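Local coordinates for protein probable starch synthase 4, chloroplastic/amyloplastic (Arabidopsis thaliana, PDB 6GNE) that belongs to the GT-B glycosyltransferases as a probable plastid starch synthase and holds adenosine-5'-diphosphate and a glycan in pockets, at residues L372-D376 against E377-H381; C55-Y58 against D59-R62. One frame throughout, in Å; residues are numbered along the deposited sequence.

Contact 1 of 2, residues L372-D376 against E377-H381. With ADP (adenosine-5'-diphosphate), chain F.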
# COMPACT_ATOMS: atom_id res chain seq x y z
N LEU A 372 0.77 -4.05 -20.83
CA LEU A 372 -0.55 -3.43 -20.64
C LEU A 372 -0.35 -2.17 -19.78
O LEU A 372 -0.31 -2.22 -18.56
CB LEU A 372 -1.48 -4.45 -20.00
CG LEU A 372 -1.74 -5.65 -20.93
CD1 LEU A 372 -2.18 -6.87 -20.12
CD2 LEU A 372 -2.73 -5.32 -22.04
N LEU A 373 -0.13 -1.05 -20.46
CA LEU A 373 0.29 0.17 -19.81
C LEU A 373 -0.90 0.95 -19.27
O LEU A 373 -1.34 1.92 -19.87
CB LEU A 373 1.15 1.01 -20.75
CG LEU A 373 2.41 0.27 -21.25
CD1 LEU A 373 3.29 1.23 -22.07
CD2 LEU A 373 3.20 -0.40 -20.13
N LYS A 374 -1.42 0.48 -18.15
CA LYS A 374 -2.63 1.01 -17.54
C LYS A 374 -2.87 0.41 -16.14
O LYS A 374 -2.28 -0.60 -15.80
CB LYS A 374 -3.87 0.72 -18.42
CG LYS A 374 -4.16 -0.77 -18.58
CD LYS A 374 -5.21 -1.06 -19.63
CE LYS A 374 -5.68 -2.49 -19.50
NZ LYS A 374 -6.70 -2.80 -20.51
N TYR A 375 -3.72 1.07 -15.35
CA TYR A 375 -4.24 0.54 -14.09
C TYR A 375 -5.45 -0.31 -14.46
O TYR A 375 -6.32 0.20 -15.12
CB TYR A 375 -4.65 1.67 -13.11
CG TYR A 375 -5.00 1.10 -11.78
CD1 TYR A 375 -3.99 0.76 -10.86
CD2 TYR A 375 -6.34 0.77 -11.45
CE1 TYR A 375 -4.28 0.15 -9.65
CE2 TYR A 375 -6.64 0.14 -10.25
CZ TYR A 375 -5.60 -0.16 -9.35
OH TYR A 375 -5.88 -0.77 -8.14
N ASP A 376 -5.50 -1.58 -14.08
CA ASP A 376 -6.69 -2.42 -14.33
C ASP A 376 -6.82 -3.52 -13.26
O ASP A 376 -6.04 -4.48 -13.23
CB ASP A 376 -6.62 -3.03 -15.73
CG ASP A 376 -7.90 -3.75 -16.14
OD1 ASP A 376 -8.58 -4.37 -15.31
OD2 ASP A 376 -8.21 -3.74 -17.34
N GLU A 377 -7.85 -3.38 -12.43
CA GLU A 377 -8.09 -4.27 -11.31
C GLU A 377 -8.43 -5.67 -11.76
O GLU A 377 -7.79 -6.64 -11.38
CB GLU A 377 -9.22 -3.74 -10.41
CG GLU A 377 -9.13 -4.30 -9.00
CD GLU A 377 -10.40 -4.20 -8.15
OE1 GLU A 377 -10.34 -4.78 -7.05
OE2 GLU A 377 -11.41 -3.57 -8.55
N ALA A 378 -9.45 -5.78 -12.59
CA ALA A 378 -9.88 -7.09 -13.09
C ALA A 378 -8.66 -7.87 -13.62
O ALA A 378 -8.39 -9.00 -13.22
CB ALA A 378 -10.96 -6.91 -14.16
N LEU A 379 -7.89 -7.23 -14.50
CA LEU A 379 -6.75 -7.87 -15.16
C LEU A 379 -5.66 -8.36 -14.20
O LEU A 379 -5.10 -9.45 -14.41
CB LEU A 379 -6.11 -6.96 -16.22
CG LEU A 379 -6.33 -7.45 -17.64
CD1 LEU A 379 -5.78 -6.41 -18.61
CD2 LEU A 379 -5.67 -8.82 -17.87
N SER A 380 -5.36 -7.55 -13.18
CA SER A 380 -4.39 -7.97 -12.16
C SER A 380 -4.74 -9.30 -11.54
O SER A 380 -3.89 -10.17 -11.42
CB SER A 380 -4.18 -6.90 -11.08
OG SER A 380 -5.26 -6.78 -10.22
N HIS A 381 -6.01 -9.49 -11.17
CA HIS A 381 -6.45 -10.80 -10.69
C HIS A 381 -6.04 -11.94 -11.62
O HIS A 381 -5.40 -12.87 -11.18
CB HIS A 381 -7.94 -10.83 -10.40
CG HIS A 381 -8.33 -10.11 -9.14
ND1 HIS A 381 -8.53 -10.75 -7.95
CD2 HIS A 381 -8.55 -8.79 -8.90
CE1 HIS A 381 -8.86 -9.87 -7.03
NE2 HIS A 381 -8.87 -8.67 -7.57
PB ADP F . 2.84 0.28 -3.86
O1B ADP F . 2.09 0.63 -2.61
O2B ADP F . 2.12 0.48 -5.16
O3B ADP F . 4.20 0.93 -3.87
PA ADP F . 2.28 -2.41 -2.97
O1A ADP F . 2.84 -3.74 -3.39
O2A ADP F . 2.32 -2.14 -1.48
O3A ADP F . 3.11 -1.31 -3.81
O5' ADP F . 0.76 -2.23 -3.45
C5' ADP F . 0.37 -2.34 -4.82
C4' ADP F . -1.12 -2.67 -5.03
O4' ADP F . -1.59 -2.01 -6.21
C3' ADP F . -1.38 -4.14 -5.30
O3' ADP F . -2.71 -4.44 -4.91
C2' ADP F . -1.28 -4.25 -6.80
O2' ADP F . -1.98 -5.36 -7.32
C1' ADP F . -1.93 -2.96 -7.22
N9 ADP F . -1.44 -2.45 -8.52
C8 ADP F . -0.29 -1.81 -8.76
N7 ADP F . -0.22 -1.44 -10.06
C5 ADP F . -1.34 -1.85 -10.67
C6 ADP F . -1.92 -1.79 -12.05
N6 ADP F . -1.22 -1.21 -13.06
N1 ADP F . -3.14 -2.35 -12.25
C2 ADP F . -3.81 -2.95 -11.23
N3 ADP F . -3.34 -3.03 -9.97
C4 ADP F . -2.14 -2.51 -9.64
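Asp376 O accepts from Ser380 N at 3.1 Å, which closes the first turn of helix 377-386 directly after an irregular segment. Asp376 is the N-cap of this helix. Its OD1 accepts from Leu379 N at 3.1 Å. The bond is nearly straight, 176° at the hydrogen, but the donor comes from above the carboxylate plane. With CG of Asp376 anti to the backbone N (chi1 -172°), the carboxylate is placed beside the first turn, where OD1 meets Leu379 N and CG lies against Leu379 CB. OD2 points the other way, to Lys374, in a long salt bridge of 3.6 Å to NZ. The extended Lys374 chain reaches it past Leu379, crossing that side chain at about a right angle. Leu372 CD1 also meets Leu379 CD1 at 3.9 Å. Leu296 and Leu344 add to this apolar patch. Within the helix, Ser380 OG donates to Glu377 O at 2.8 Å, in the carbonyl plane and on a lone pair.

The same turn holds the adenine of ADP. Lys374 O accepts from ADP N6 at 3.0 Å, and Asp376 N donates to ADP N1 at 3.1 Å. These two backbone bonds grip one edge of the base. The Tyr375 ring turns one face to the adenine: C2 of ADP lies 3.5 Å above the ring plane, offset toward the rim. Ser380 CB approaches C2 of the base. Tyr384 OH, further along the helix, also bonds to ADP. This is a side-chain N-cap joined to an adenine-binding loop at the end of a parallel strand, part of the ADP pocket of the GT-B fold.

Contact 2 of 2, residues C55-Y58 against D59-R62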
# COMPACT_ATOMS: atom_id res chain seq x y z
N CYS A 55 -13.42 10.77 -8.39
CA CYS A 55 -12.91 9.63 -9.12
C CYS A 55 -13.00 8.34 -8.32
O CYS A 55 -12.32 7.37 -8.64
CB CYS A 55 -11.47 9.91 -9.60
SG CYS A 55 -10.27 10.33 -8.31
N MET A 56 -13.84 8.31 -7.28
CA MET A 56 -13.99 7.09 -6.47
C MET A 56 -14.73 6.00 -7.23
O MET A 56 -15.43 6.27 -8.20
CB MET A 56 -14.66 7.40 -5.13
CG MET A 56 -16.19 7.69 -5.18
SD MET A 56 -16.89 8.21 -3.59
CE MET A 56 -17.97 6.86 -3.09
N GLN A 57 -14.51 4.77 -6.81
CA GLN A 57 -15.08 3.60 -7.45
C GLN A 57 -16.38 3.22 -6.71
O GLN A 57 -16.34 2.68 -5.60
CB GLN A 57 -14.07 2.47 -7.43
CG GLN A 57 -14.37 1.33 -8.43
CD GLN A 57 -13.81 -0.02 -7.98
OE1 GLN A 57 -12.74 -0.43 -8.44
NE2 GLN A 57 -14.52 -0.72 -7.07
N TYR A 58 -17.52 3.44 -7.36
CA TYR A 58 -18.82 3.35 -6.74
C TYR A 58 -19.33 1.95 -6.42
O TYR A 58 -20.19 1.81 -5.55
CB TYR A 58 -19.87 4.15 -7.55
CG TYR A 58 -19.78 5.61 -7.21
CD1 TYR A 58 -20.29 6.09 -6.00
CD2 TYR A 58 -19.09 6.51 -8.04
CE1 TYR A 58 -20.15 7.42 -5.63
CE2 TYR A 58 -18.98 7.86 -7.70
CZ TYR A 58 -19.49 8.31 -6.48
OH TYR A 58 -19.41 9.63 -6.07
N ASP A 59 -18.75 0.91 -7.01
CA ASP A 59 -19.55 -0.30 -7.16
C ASP A 59 -19.52 -1.29 -6.02
O ASP A 59 -20.31 -2.23 -6.03
CB ASP A 59 -19.35 -0.97 -8.54
CG ASP A 59 -17.96 -1.27 -8.84
OD1 ASP A 59 -17.43 -2.04 -8.03
OD2 ASP A 59 -17.44 -0.79 -9.91
N ARG A 60 -18.68 -1.06 -5.01
CA ARG A 60 -18.73 -1.87 -3.80
C ARG A 60 -19.24 -1.07 -2.61
O ARG A 60 -19.22 -1.57 -1.49
CB ARG A 60 -17.35 -2.48 -3.52
CG ARG A 60 -16.72 -3.12 -4.77
CD ARG A 60 -17.47 -4.37 -5.23
NE ARG A 60 -17.11 -5.56 -4.42
CZ ARG A 60 -17.77 -6.72 -4.40
NH1 ARG A 60 -18.85 -6.93 -5.16
NH2 ARG A 60 -17.35 -7.69 -3.60
N VAL A 61 -19.77 0.12 -2.89
CA VAL A 61 -20.29 0.99 -1.87
C VAL A 61 -21.75 0.66 -1.72
O VAL A 61 -22.49 0.84 -2.64
CB VAL A 61 -20.11 2.47 -2.26
CG1 VAL A 61 -20.61 3.39 -1.15
CG2 VAL A 61 -18.65 2.79 -2.53
N ARG A 62 -22.15 0.19 -0.54
CA ARG A 62 -23.55 -0.05 -0.20
C ARG A 62 -24.12 1.14 0.57
O ARG A 62 -23.39 1.84 1.28
CB ARG A 62 -23.68 -1.28 0.70
CG ARG A 62 -22.94 -2.52 0.23
CD ARG A 62 -23.55 -3.13 -1.01
NE ARG A 62 -22.63 -4.14 -1.52
CZ ARG A 62 -22.02 -4.15 -2.71
NH1 ARG A 62 -22.23 -3.22 -3.64
NH2 ARG A 62 -21.19 -5.14 -2.98
O HOH W 1 -16.17 0.07 -4.93
O HOH W 2 -22.79 1.31 -5.55
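Val61 N donates to Tyr58 O at 3.2 Å and closes a beta turn, with Asp59 and Arg60 at its corners in angles close to type I. The donor lies well above the carbonyl plane, 47° out of it. The tighter part is where Val61 and Met56 meet the backbone of Gln57 and Tyr58. CG2 of Val61 packs on Tyr58 O at 3.5 Å and on Gln57 O at 3.8 Å. It also meets Met56 CE at 4.2 Å, the two side chains crossing at about a right angle. The Met56 chain, bent at chi3 (-113°), brings its methyl there. Its CG also lies over one face of the Tyr58 ring, toward the rim.

The solvent-facing parts are bridged by water on two flanks of the turn. By Gln57 and Arg60, one water accepts from Gln57 NE2 and Arg60 N, both at 2.8 Å, and donates to Gln57 O at 2.7 Å. By Tyr58 and Val61, a second water donates to Tyr58 O at 2.6 Å and to Val61 O. The approach of Gln57 to Asp59 is loose: NE2 of Gln57 is 3.3 Å from OD1 of Asp59, but the angle is poor for a bond. Arg62 NH1 curls back to donate to Asp59 O.

The turn leads from the loop after strand 45-51 into strand 61-62. That strand runs antiparallel to strand 78-89, and Arg62 bonds by its backbone to Thr88. Gln57 bonds likewise to Val22, in the loop between strand 11-15 and helix 27-41, and Val61 packs on the same residue.

In the fold
Both contacts are local turns at the surface. Contact 1 lies in the glycosyl transferases group 1 domain, contact 2 in the starch synthase catalytic domain. Contact 1 leads from a parallel strand into a helix. Contact 2 leads from a loop into a short antiparallel strand. Their centres are about 18 Å apart. They merely touch, where a side-chain oxygen of Glu377 packs against one of Gln57. Contact 1 uses a capped helix start and backbone atoms to hold a ligand. Contact 2 has no direct part in that pocket, since the Gln57 side chain is about 10 Å from ADP. Its polar atoms are bridged largely by water.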